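Local atomic coordinates of tryptophane-5-halogenase (Microbispora sp. ATCC PTA-5024, PDB entry 5UAO), a protein that probably chlorinates a tryptophan of a lanthipeptide precursor at the indole 5-position, using flavin, during biosynthesis of the antibiotic NAI-107. Residues 30-44 and 225-238. Numbering follows the deposited sequence.
Sequences RTVGVIGGGTAGYLT and YDFYVDCTGFRSLL. With FAD (flavin-adenine dinucleotide), chain E.
Cys231 and Gly41 touch across the contact and share a water that also reaches the cofactor: it donates to Cys231 O and to FAD O2P, and accepts from Gly38 N at 2.9 Å and, weakly, from Gly41 N. It sits in the glycine-rich turn of a Rossmann-type dinucleotide-binding fold, where Gly36, Gly38 and Gly41 fit the GxGxxG pattern between strand 31-35 and the helix starting at Thr39. Strand 227-230 runs parallel to strand 31-35, tied by the ladder Gly33 N to Phe227 O (3.0 Å), Val229 N to Gly33 O, Ile35 N to Val229 O and Cys231 N to Ile35 O. Gly33 has a bare CA, and the Tyr225 ring lies flat over it, CA 3.6 Å from the centroid in a CH-pi contact. On the other side of the sheet Val229 packs alongside Val34, and Thr44 CG2 comes down from the helix to meet Val229 CG1 tip to tip. Cys231 SG, turned anti to its own carbonyl carbon (chi1 -55°), rests 3.7 Å from Gly41 CA, where the loop just after strand 227-230 meets the first turn of the helix. At the far end Asp226 OD2 takes Arg30 N and Thr31 N from opposite faces of its carboxylate, while OD1 forms a salt bridge with Arg377. Thr31 returns the grip: its OG1 accepts from Asp226 N at 2.9 Å, with an N-H...O angle of 152°.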
ATOM      1  N   ARG A  30     -17.069  21.993 -18.860  1.00 31.17           N
ATOM      2  CA  ARG A  30     -17.730  21.465 -20.035  1.00 33.90           C
ATOM      3  C   ARG A  30     -16.789  21.156 -21.199  1.00 31.46           C
ATOM      4  O   ARG A  30     -17.119  20.350 -22.064  1.00 29.13           O
ATOM      5  CB  ARG A  30     -18.783  22.495 -20.533  1.00 37.21           C
ATOM      6  CG  ARG A  30     -19.955  22.733 -19.556  1.00 43.98           C
ATOM      7  CD  ARG A  30     -21.035  23.633 -20.168  1.00 46.76           C
ATOM      8  NE  ARG A  30     -22.015  24.085 -19.160  1.00 54.90           N
ATOM      9  CZ  ARG A  30     -22.934  23.312 -18.565  1.00 56.39           C
ATOM     10  NH1 ARG A  30     -23.032  22.002 -18.865  1.00 56.30           N
ATOM     11  NH2 ARG A  30     -23.778  23.848 -17.668  1.00 52.49           N
ATOM     12  N   THR A  31     -15.676  21.882 -21.296  1.00 30.83           N
ATOM     13  CA  THR A  31     -14.742  21.732 -22.416  1.00 30.89           C
ATOM     14  C   THR A  31     -13.379  21.349 -21.832  1.00 30.66           C
ATOM     15  O   THR A  31     -12.986  21.920 -20.861  1.00 28.95           O
ATOM     16  CB  THR A  31     -14.583  23.066 -23.197  1.00 32.13           C
ATOM     17  OG1 THR A  31     -13.925  24.069 -22.398  1.00 31.24           O
ATOM     18  CG2 THR A  31     -15.989  23.609 -23.563  1.00 35.71           C
ATOM     19  N   VAL A  32     -12.654  20.444 -22.497  1.00 31.10           N
ATOM     20  CA  VAL A  32     -11.284  20.097 -22.115  1.00 28.46           C
ATOM     21  C   VAL A  32     -10.430  20.199 -23.364  1.00 27.86           C
ATOM     22  O   VAL A  32     -10.813  19.726 -24.440  1.00 28.77           O
ATOM     23  CB  VAL A  32     -11.181  18.675 -21.535  1.00 27.73           C
ATOM     24  CG1 VAL A  32      -9.746  18.321 -21.272  1.00 28.30           C
ATOM     25  CG2 VAL A  32     -12.028  18.512 -20.272  1.00 32.13           C
ATOM     26  N   GLY A  33      -9.330  20.894 -23.208  1.00 25.38           N
ATOM     27  CA  GLY A  33      -8.265  21.035 -24.233  1.00 30.85           C
ATOM     28  C   GLY A  33      -7.062  20.140 -23.868  1.00 26.36           C
ATOM     29  O   GLY A  33      -6.376  20.369 -22.885  1.00 25.42           O
ATOM     30  N   VAL A  34      -6.858  19.104 -24.653  1.00 25.20           N
ATOM     31  CA  VAL A  34      -5.692  18.250 -24.561  1.00 23.26           C
ATOM     32  C   VAL A  34      -4.582  18.779 -25.492  1.00 25.44           C
ATOM     33  O   VAL A  34      -4.707  18.823 -26.750  1.00 25.62           O
ATOM     34  CB  VAL A  34      -6.072  16.821 -24.919  1.00 24.26           C
ATOM     35  CG1 VAL A  34      -4.801  15.938 -24.982  1.00 22.29           C
ATOM     36  CG2 VAL A  34      -7.146  16.341 -23.947  1.00 25.38           C
ATOM     37  N   ILE A  35      -3.511  19.261 -24.881  1.00 25.07           N
ATOM     38  CA  ILE A  35      -2.517  19.985 -25.636  1.00 27.43           C
ATOM     39  C   ILE A  35      -1.362  19.089 -25.987  1.00 29.53           C
ATOM     40  O   ILE A  35      -0.498  18.810 -25.135  1.00 25.09           O
ATOM     41  CB  ILE A  35      -1.997  21.183 -24.840  1.00 25.31           C
ATOM     42  CG1 ILE A  35      -3.196  21.964 -24.301  1.00 27.49           C
ATOM     43  CG2 ILE A  35      -1.110  22.071 -25.767  1.00 26.79           C
ATOM     44  CD1 ILE A  35      -4.283  22.301 -25.345  1.00 26.46           C
ATOM     45  N   GLY A  36      -1.369  18.600 -27.223  1.00 26.05           N
ATOM     46  CA  GLY A  36      -0.405  17.598 -27.655  1.00 26.19           C
ATOM     47  C   GLY A  36      -1.001  16.319 -28.230  1.00 24.62           C
ATOM     48  O   GLY A  36      -2.014  15.836 -27.759  1.00 30.12           O
ATOM     49  N   GLY A  37      -0.380  15.808 -29.289  1.00 24.44           N
ATOM     50  CA  GLY A  37      -0.906  14.663 -30.064  1.00 27.35           C
ATOM     51  C   GLY A  37       0.008  13.452 -30.213  1.00 32.31           C
ATOM     52  O   GLY A  37       0.014  12.788 -31.228  1.00 35.27           O
ATOM     53  N   GLY A  38       0.809  13.157 -29.227  1.00 31.90           N
ATOM     54  CA  GLY A  38       1.497  11.867 -29.276  1.00 34.62           C
ATOM     55  C   GLY A  38       0.592  10.841 -28.608  1.00 32.46           C
ATOM     56  O   GLY A  38      -0.621  11.050 -28.473  1.00 26.82           O
ATOM     57  N   THR A  39       1.152   9.747 -28.147  1.00 30.11           N
ATOM     58  CA  THR A  39       0.308   8.742 -27.528  1.00 29.69           C
ATOM     59  C   THR A  39      -0.297   9.279 -26.230  1.00 27.38           C
ATOM     60  O   THR A  39      -1.420   8.949 -25.895  1.00 25.57           O
ATOM     61  CB  THR A  39       1.076   7.430 -27.245  1.00 33.07           C
ATOM     62  OG1 THR A  39       2.179   7.728 -26.401  1.00 34.65           O
ATOM     63  CG2 THR A  39       1.622   6.793 -28.508  1.00 38.25           C
ATOM     64  N   ALA A  40       0.406  10.153 -25.489  1.00 23.12           N
ATOM     65  CA  ALA A  40      -0.182  10.673 -24.268  1.00 24.12           C
ATOM     66  C   ALA A  40      -1.465  11.451 -24.576  1.00 25.08           C
ATOM     67  O   ALA A  40      -2.498  11.301 -23.903  1.00 25.05           O
ATOM     68  CB  ALA A  40       0.842  11.560 -23.511  1.00 25.32           C
ATOM     69  N   GLY A  41      -1.418  12.295 -25.588  1.00 22.69           N
ATOM     70  CA  GLY A  41      -2.528  13.177 -25.874  1.00 24.32           C
ATOM     71  C   GLY A  41      -3.736  12.368 -26.389  1.00 23.78           C
ATOM     72  O   GLY A  41      -4.866  12.564 -25.920  1.00 24.33           O
ATOM     73  N   TYR A  42      -3.478  11.418 -27.279  1.00 23.80           N
ATOM     74  CA  TYR A  42      -4.596  10.641 -27.869  1.00 25.81           C
ATOM     75  C   TYR A  42      -5.238   9.712 -26.849  1.00 29.42           C
ATOM     76  O   TYR A  42      -6.482   9.645 -26.786  1.00 26.27           O
ATOM     77  CB  TYR A  42      -4.215   9.947 -29.191  1.00 28.12           C
ATOM     78  CG  TYR A  42      -4.280  10.971 -30.373  1.00 24.78           C
ATOM     79  CD1 TYR A  42      -5.491  11.343 -30.909  1.00 28.34           C
ATOM     80  CD2 TYR A  42      -3.156  11.611 -30.853  1.00 26.25           C
ATOM     81  CE1 TYR A  42      -5.574  12.304 -31.891  1.00 29.44           C
ATOM     82  CE2 TYR A  42      -3.229  12.550 -31.863  1.00 28.77           C
ATOM     83  CZ  TYR A  42      -4.471  12.885 -32.378  1.00 33.39           C
ATOM     84  OH  TYR A  42      -4.601  13.795 -33.392  1.00 32.88           O
ATOM     85  N   LEU A  43      -4.421   9.057 -26.015  1.00 24.91           N
ATOM     86  CA  LEU A  43      -4.985   8.237 -25.002  1.00 22.76           C
ATOM     87  C   LEU A  43      -5.793   9.032 -24.006  1.00 23.16           C
ATOM     88  O   LEU A  43      -6.849   8.585 -23.565  1.00 24.46           O
ATOM     89  CB  LEU A  43      -3.920   7.379 -24.310  1.00 23.81           C
ATOM     90  CG  LEU A  43      -3.174   6.363 -25.183  1.00 22.76           C
ATOM     91  CD1 LEU A  43      -2.078   5.786 -24.370  1.00 25.22           C
ATOM     92  CD2 LEU A  43      -4.067   5.204 -25.691  1.00 26.54           C
ATOM     93  N   THR A  44      -5.346  10.223 -23.634  1.00 23.24           N
ATOM     94  CA  THR A  44      -6.116  11.040 -22.730  1.00 23.94           C
ATOM     95  C   THR A  44      -7.416  11.485 -23.358  1.00 26.45           C
ATOM     96  O   THR A  44      -8.471  11.387 -22.697  1.00 23.94           O
ATOM     97  CB  THR A  44      -5.363  12.333 -22.381  1.00 28.27           C
ATOM     98  OG1 THR A  44      -4.122  11.974 -21.799  1.00 26.79           O
ATOM     99  CG2 THR A  44      -6.140  13.159 -21.424  1.00 31.54           C
ATOM    100  N   TYR A 225     -10.249  26.824 -22.801  1.00 27.70           N
ATOM    101  CA  TYR A 225     -10.954  25.591 -22.354  1.00 26.90           C
ATOM    102  C   TYR A 225     -11.169  25.683 -20.859  1.00 26.24           C
ATOM    103  O   TYR A 225     -10.454  26.413 -20.133  1.00 27.88           O
ATOM    104  CB  TYR A 225     -10.187  24.267 -22.708  1.00 27.80           C
ATOM    105  CG  TYR A 225      -9.842  24.166 -24.183  1.00 27.66           C
ATOM    106  CD1 TYR A 225     -10.809  23.856 -25.131  1.00 31.01           C
ATOM    107  CD2 TYR A 225      -8.583  24.503 -24.638  1.00 33.24           C
ATOM    108  CE1 TYR A 225     -10.525  23.872 -26.485  1.00 31.79           C
ATOM    109  CE2 TYR A 225      -8.279  24.503 -25.979  1.00 35.37           C
ATOM    110  CZ  TYR A 225      -9.269  24.159 -26.887  1.00 31.17           C
ATOM    111  OH  TYR A 225      -8.909  24.185 -28.173  1.00 31.65           O
ATOM    112  N   ASP A 226     -12.105  24.921 -20.349  1.00 29.13           N
ATOM    113  CA  ASP A 226     -12.344  24.924 -18.903  1.00 31.03           C
ATOM    114  C   ASP A 226     -11.231  24.192 -18.139  1.00 34.00           C
ATOM    115  O   ASP A 226     -10.899  24.557 -17.044  1.00 33.94           O
ATOM    116  CB  ASP A 226     -13.713  24.330 -18.553  1.00 32.07           C
ATOM    117  CG  ASP A 226     -14.899  25.153 -19.136  1.00 34.01           C
ATOM    118  OD1 ASP A 226     -14.856  26.415 -19.122  1.00 30.08           O
ATOM    119  OD2 ASP A 226     -15.878  24.511 -19.573  1.00 28.51           O
ATOM    120  N   PHE A 227     -10.636  23.190 -18.771  1.00 29.35           N
ATOM    121  CA  PHE A 227      -9.542  22.438 -18.182  1.00 28.81           C
ATOM    122  C   PHE A 227      -8.538  22.114 -19.282  1.00 25.89           C
ATOM    123  O   PHE A 227      -8.927  21.820 -20.398  1.00 27.05           O
ATOM    124  CB  PHE A 227     -10.042  21.124 -17.545  1.00 25.92           C
ATOM    125  CG  PHE A 227      -9.051  20.495 -16.597  1.00 29.66           C
ATOM    126  CD1 PHE A 227      -9.012  20.873 -15.237  1.00 30.93           C
ATOM    127  CD2 PHE A 227      -8.148  19.564 -17.049  1.00 30.14           C
ATOM    128  CE1 PHE A 227      -8.107  20.302 -14.351  1.00 31.03           C
ATOM    129  CE2 PHE A 227      -7.241  18.958 -16.173  1.00 31.84           C
ATOM    130  CZ  PHE A 227      -7.201  19.356 -14.819  1.00 33.35           C
ATOM    131  N   TYR A 228      -7.255  22.099 -18.936  1.00 23.78           N
ATOM    132  CA  TYR A 228      -6.198  21.766 -19.894  1.00 24.42           C
ATOM    133  C   TYR A 228      -5.414  20.514 -19.461  1.00 24.54           C
ATOM    134  O   TYR A 228      -4.972  20.423 -18.295  1.00 26.02           O
ATOM    135  CB  TYR A 228      -5.193  22.940 -19.973  1.00 24.65           C
ATOM    136  CG  TYR A 228      -5.851  24.259 -20.325  1.00 24.86           C
ATOM    137  CD1 TYR A 228      -6.502  25.002 -19.353  1.00 26.66           C
ATOM    138  CD2 TYR A 228      -5.861  24.713 -21.623  1.00 26.72           C
ATOM    139  CE1 TYR A 228      -7.150  26.152 -19.689  1.00 28.64           C
ATOM    140  CE2 TYR A 228      -6.533  25.883 -21.970  1.00 25.40           C
ATOM    141  CZ  TYR A 228      -7.147  26.598 -21.033  1.00 26.58           C
ATOM    142  OH  TYR A 228      -7.811  27.806 -21.401  1.00 27.33           O
ATOM    143  N   VAL A 229      -5.117  19.646 -20.410  1.00 22.75           N
ATOM    144  CA  VAL A 229      -4.190  18.532 -20.138  1.00 25.45           C
ATOM    145  C   VAL A 229      -2.858  18.861 -20.869  1.00 25.37           C
ATOM    146  O   VAL A 229      -2.849  19.163 -22.077  1.00 24.53           O
ATOM    147  CB  VAL A 229      -4.763  17.167 -20.574  1.00 24.26           C
ATOM    148  CG1 VAL A 229      -3.916  16.035 -20.043  1.00 26.62           C
ATOM    149  CG2 VAL A 229      -6.190  16.917 -20.087  1.00 25.70           C
ATOM    150  N   ASP A 230      -1.746  18.899 -20.121  1.00 24.48           N
ATOM    151  CA  ASP A 230      -0.469  19.126 -20.726  1.00 25.50           C
ATOM    152  C   ASP A 230       0.157  17.814 -21.216  1.00 25.50           C
ATOM    153  O   ASP A 230       0.655  16.994 -20.421  1.00 24.15           O
ATOM    154  CB  ASP A 230       0.471  19.844 -19.770  1.00 24.61           C
ATOM    155  CG  ASP A 230       1.758  20.237 -20.448  1.00 24.75           C
ATOM    156  OD1 ASP A 230       2.064  19.735 -21.553  1.00 24.64           O
ATOM    157  OD2 ASP A 230       2.520  21.052 -19.855  1.00 23.70           O
ATOM    158  N   CYS A 231       0.051  17.591 -22.525  1.00 24.01           N
ATOM    159  CA  CYS A 231       0.674  16.467 -23.221  1.00 24.80           C
ATOM    160  C   CYS A 231       1.731  17.011 -24.200  1.00 25.97           C
ATOM    161  O   CYS A 231       1.923  16.468 -25.305  1.00 25.87           O
ATOM    162  CB  CYS A 231      -0.412  15.582 -23.900  1.00 24.44           C
ATOM    163  SG  CYS A 231      -1.698  14.981 -22.751  1.00 28.22           S
ATOM    164  N   THR A 232       2.497  18.031 -23.776  1.00 25.44           N
ATOM    165  CA  THR A 232       3.413  18.656 -24.716  1.00 24.25           C
ATOM    166  C   THR A 232       4.763  18.019 -24.776  1.00 27.39           C
ATOM    167  O   THR A 232       5.630  18.556 -25.458  1.00 25.36           O
ATOM    168  CB  THR A 232       3.585  20.186 -24.483  1.00 25.15           C
ATOM    169  OG1 THR A 232       4.106  20.430 -23.185  1.00 25.53           O
ATOM    170  CG2 THR A 232       2.258  20.880 -24.627  1.00 26.38           C
ATOM    171  N   GLY A 233       4.939  16.849 -24.153  1.00 27.40           N
ATOM    172  CA  GLY A 233       6.216  16.159 -24.132  1.00 25.17           C
ATOM    173  C   GLY A 233       7.227  16.802 -23.164  1.00 24.30           C
ATOM    174  O   GLY A 233       6.867  17.575 -22.318  1.00 23.65           O
ATOM    175  N   PHE A 234       8.505  16.588 -23.387  1.00 26.88           N
ATOM    176  CA  PHE A 234       9.542  17.081 -22.426  1.00 28.13           C
ATOM    177  C   PHE A 234       9.518  18.585 -22.176  1.00 28.91           C
ATOM    178  O   PHE A 234       9.736  18.967 -21.060  1.00 32.01           O
ATOM    179  CB  PHE A 234      10.942  16.647 -22.889  1.00 29.49           C
ATOM    180  CG  PHE A 234      11.189  15.169 -22.764  1.00 31.23           C
ATOM    181  CD1 PHE A 234      11.238  14.585 -21.523  1.00 35.18           C
ATOM    182  CD2 PHE A 234      11.481  14.396 -23.861  1.00 35.02           C
ATOM    183  CE1 PHE A 234      11.514  13.239 -21.362  1.00 34.48           C
ATOM    184  CE2 PHE A 234      11.792  13.049 -23.726  1.00 32.21           C
ATOM    185  CZ  PHE A 234      11.788  12.461 -22.476  1.00 33.96           C
ATOM    186  N   ARG A 235       9.193  19.403 -23.186  1.00 26.87           N
ATOM    187  CA  ARG A 235       9.046  20.836 -23.077  1.00 30.60           C
ATOM    188  C   ARG A 235       8.111  21.312 -21.961  1.00 29.50           C
ATOM    189  O   ARG A 235       8.264  22.423 -21.465  1.00 28.97           O
ATOM    190  CB  ARG A 235       8.417  21.390 -24.342  1.00 33.21           C
ATOM    191  CG  ARG A 235       9.371  21.743 -25.445  1.00 46.12           C
ATOM    192  CD  ARG A 235       8.598  21.810 -26.788  1.00 51.01           C
ATOM    193  NE  ARG A 235       8.988  20.644 -27.534  1.00 57.49           N
ATOM    194  CZ  ARG A 235       9.604  20.634 -28.705  1.00 66.20           C
ATOM    195  NH1 ARG A 235       9.865  21.768 -29.359  1.00 70.12           N
ATOM    196  NH2 ARG A 235       9.949  19.449 -29.227  1.00 66.86           N
ATOM    197  N   SER A 236       7.082  20.510 -21.695  1.00 27.23           N
ATOM    198  CA  SER A 236       6.184  20.694 -20.568  1.00 26.91           C
ATOM    199  C   SER A 236       5.739  22.160 -20.468  1.00 26.53           C
ATOM    200  O   SER A 236       6.024  22.859 -19.490  1.00 26.92           O
ATOM    201  CB  SER A 236       6.872  20.189 -19.288  1.00 26.02           C
ATOM    202  OG  SER A 236       6.030  20.317 -18.090  1.00 26.57           O
ATOM    203  N   LEU A 237       5.049  22.614 -21.517  1.00 27.98           N
ATOM    204  CA  LEU A 237       4.758  24.047 -21.735  1.00 31.23           C
ATOM    205  C   LEU A 237       3.836  24.629 -20.666  1.00 32.26           C
ATOM    206  O   LEU A 237       4.069  25.747 -20.178  1.00 27.54           O
ATOM    207  CB  LEU A 237       4.108  24.229 -23.091  1.00 38.53           C
ATOM    208  CG  LEU A 237       4.315  25.556 -23.763  1.00 45.55           C
ATOM    209  CD1 LEU A 237       5.754  25.525 -24.260  1.00 52.48           C
ATOM    210  CD2 LEU A 237       3.321  25.707 -24.906  1.00 48.96           C
ATOM    211  N   LEU A 238       2.769  23.886 -20.320  1.00 25.26           N
ATOM    212  CA  LEU A 238       1.866  24.360 -19.306  1.00 24.54           C
ATOM    213  C   LEU A 238       2.359  24.131 -17.911  1.00 27.48           C
ATOM    214  O   LEU A 238       2.425  25.097 -17.108  1.00 24.93           O
ATOM    215  CB  LEU A 238       0.450  23.831 -19.477  1.00 27.97           C
ATOM    216  CG  LEU A 238      -0.309  24.165 -20.764  1.00 30.01           C
ATOM    217  CD1 LEU A 238       0.189  23.362 -21.938  1.00 32.08           C
ATOM    218  CD2 LEU A 238      -1.781  23.871 -20.499  1.00 30.20           C
TER
HETATM  219  PA  FAD E 601       5.465  13.489 -27.491  1.00 32.79           P
HETATM  220  O1A FAD E 601       5.344  12.174 -28.261  1.00 37.55           O
HETATM  221  O2A FAD E 601       6.799  14.247 -27.352  1.00 33.33           O
HETATM  222  O5B FAD E 601       4.310  14.500 -27.969  1.00 37.74           O
HETATM  223  C5B FAD E 601       4.274  15.888 -27.704  1.00 31.35           C
HETATM  224  C4B FAD E 601       3.138  16.475 -28.521  1.00 31.55           C
HETATM  225  O4B FAD E 601       3.064  17.800 -27.987  1.00 31.50           O
HETATM  226  C3B FAD E 601       3.336  16.610 -30.045  1.00 31.20           C
HETATM  227  O3B FAD E 601       2.083  16.282 -30.831  1.00 29.91           O
HETATM  228  C2B FAD E 601       3.702  18.087 -30.228  1.00 34.57           C
HETATM  229  O2B FAD E 601       3.363  18.670 -31.551  1.00 34.22           O
HETATM  230  C1B FAD E 601       2.905  18.709 -29.080  1.00 31.32           C
HETATM  231  N9A FAD E 601       3.409  20.061 -28.741  1.00 35.00           N
HETATM  232  C8A FAD E 601       4.589  20.362 -28.121  1.00 35.38           C
HETATM  233  N7A FAD E 601       4.684  21.712 -27.965  1.00 34.42           N
HETATM  234  C5A FAD E 601       3.568  22.254 -28.513  1.00 32.01           C
HETATM  235  C6A FAD E 601       3.095  23.616 -28.730  1.00 31.36           C
HETATM  236  N6A FAD E 601       3.844  24.671 -28.290  1.00 31.74           N
HETATM  237  N1A FAD E 601       1.910  23.765 -29.306  1.00 33.27           N
HETATM  238  C2A FAD E 601       1.149  22.731 -29.715  1.00 34.96           C
HETATM  239  N3A FAD E 601       1.545  21.465 -29.567  1.00 34.28           N
HETATM  240  C4A FAD E 601       2.727  21.190 -28.986  1.00 32.21           C
HETATM  241  N1  FAD E 601       7.212   4.033 -23.358  1.00 39.47           N
HETATM  242  C2  FAD E 601       6.732   2.744 -23.336  1.00 41.62           C
HETATM  243  O2  FAD E 601       5.602   2.485 -22.810  1.00 31.15           O
HETATM  244  N3  FAD E 601       7.437   1.718 -23.884  1.00 37.87           N
HETATM  245  C4  FAD E 601       8.634   1.879 -24.482  1.00 39.80           C
HETATM  246  O4  FAD E 601       9.220   0.852 -24.947  1.00 34.89           O
HETATM  247  C4X FAD E 601       9.200   3.269 -24.538  1.00 36.66           C
HETATM  248  N5  FAD E 601      10.427   3.557 -25.055  1.00 41.47           N
HETATM  249  C5X FAD E 601      10.923   4.816 -25.093  1.00 35.51           C
HETATM  250  C6  FAD E 601      12.182   5.036 -25.636  1.00 37.06           C
HETATM  251  C7  FAD E 601      12.740   6.302 -25.663  1.00 35.95           C
HETATM  252  C7M FAD E 601      14.085   6.583 -26.266  1.00 34.41           C
HETATM  253  C8  FAD E 601      11.974   7.441 -25.164  1.00 40.44           C
HETATM  254  C8M FAD E 601      12.593   8.823 -25.214  1.00 45.28           C
HETATM  255  C9  FAD E 601      10.723   7.224 -24.613  1.00 41.77           C
HETATM  256  C9A FAD E 601      10.144   5.956 -24.523  1.00 37.74           C
HETATM  257  N10 FAD E 601       8.854   5.723 -23.931  1.00 38.01           N
HETATM  258  C10 FAD E 601       8.392   4.368 -23.925  1.00 39.03           C
HETATM  259  C1' FAD E 601       7.913   6.763 -23.413  1.00 43.27           C
HETATM  260  C2' FAD E 601       6.835   6.885 -24.595  1.00 45.31           C
HETATM  261  O2' FAD E 601       7.669   7.107 -25.725  1.00 49.86           O
HETATM  262  C3' FAD E 601       5.842   8.028 -25.013  1.00 54.39           C
HETATM  263  O3' FAD E 601       5.250   8.076 -26.366  1.00 40.54           O
HETATM  264  C4' FAD E 601       6.650   9.260 -25.298  1.00 61.54           C
HETATM  265  O4' FAD E 601       8.054   9.057 -24.952  1.00 49.34           O
HETATM  266  C5' FAD E 601       5.869  10.409 -24.660  1.00 52.71           C
HETATM  267  O5' FAD E 601       4.703  10.669 -25.386  1.00 37.04           O
HETATM  268  P   FAD E 601       4.171  12.208 -25.227  1.00 35.42           P
HETATM  269  O1P FAD E 601       4.216  12.611 -23.816  1.00 31.95           O
HETATM  270  O2P FAD E 601       2.809  12.124 -25.906  1.00 34.83           O
HETATM  271  O3P FAD E 601       5.144  13.245 -25.905  1.00 34.32           O
HETATM  272  O   HOH W   1       0.998  14.034 -26.505  1.00 31.51           O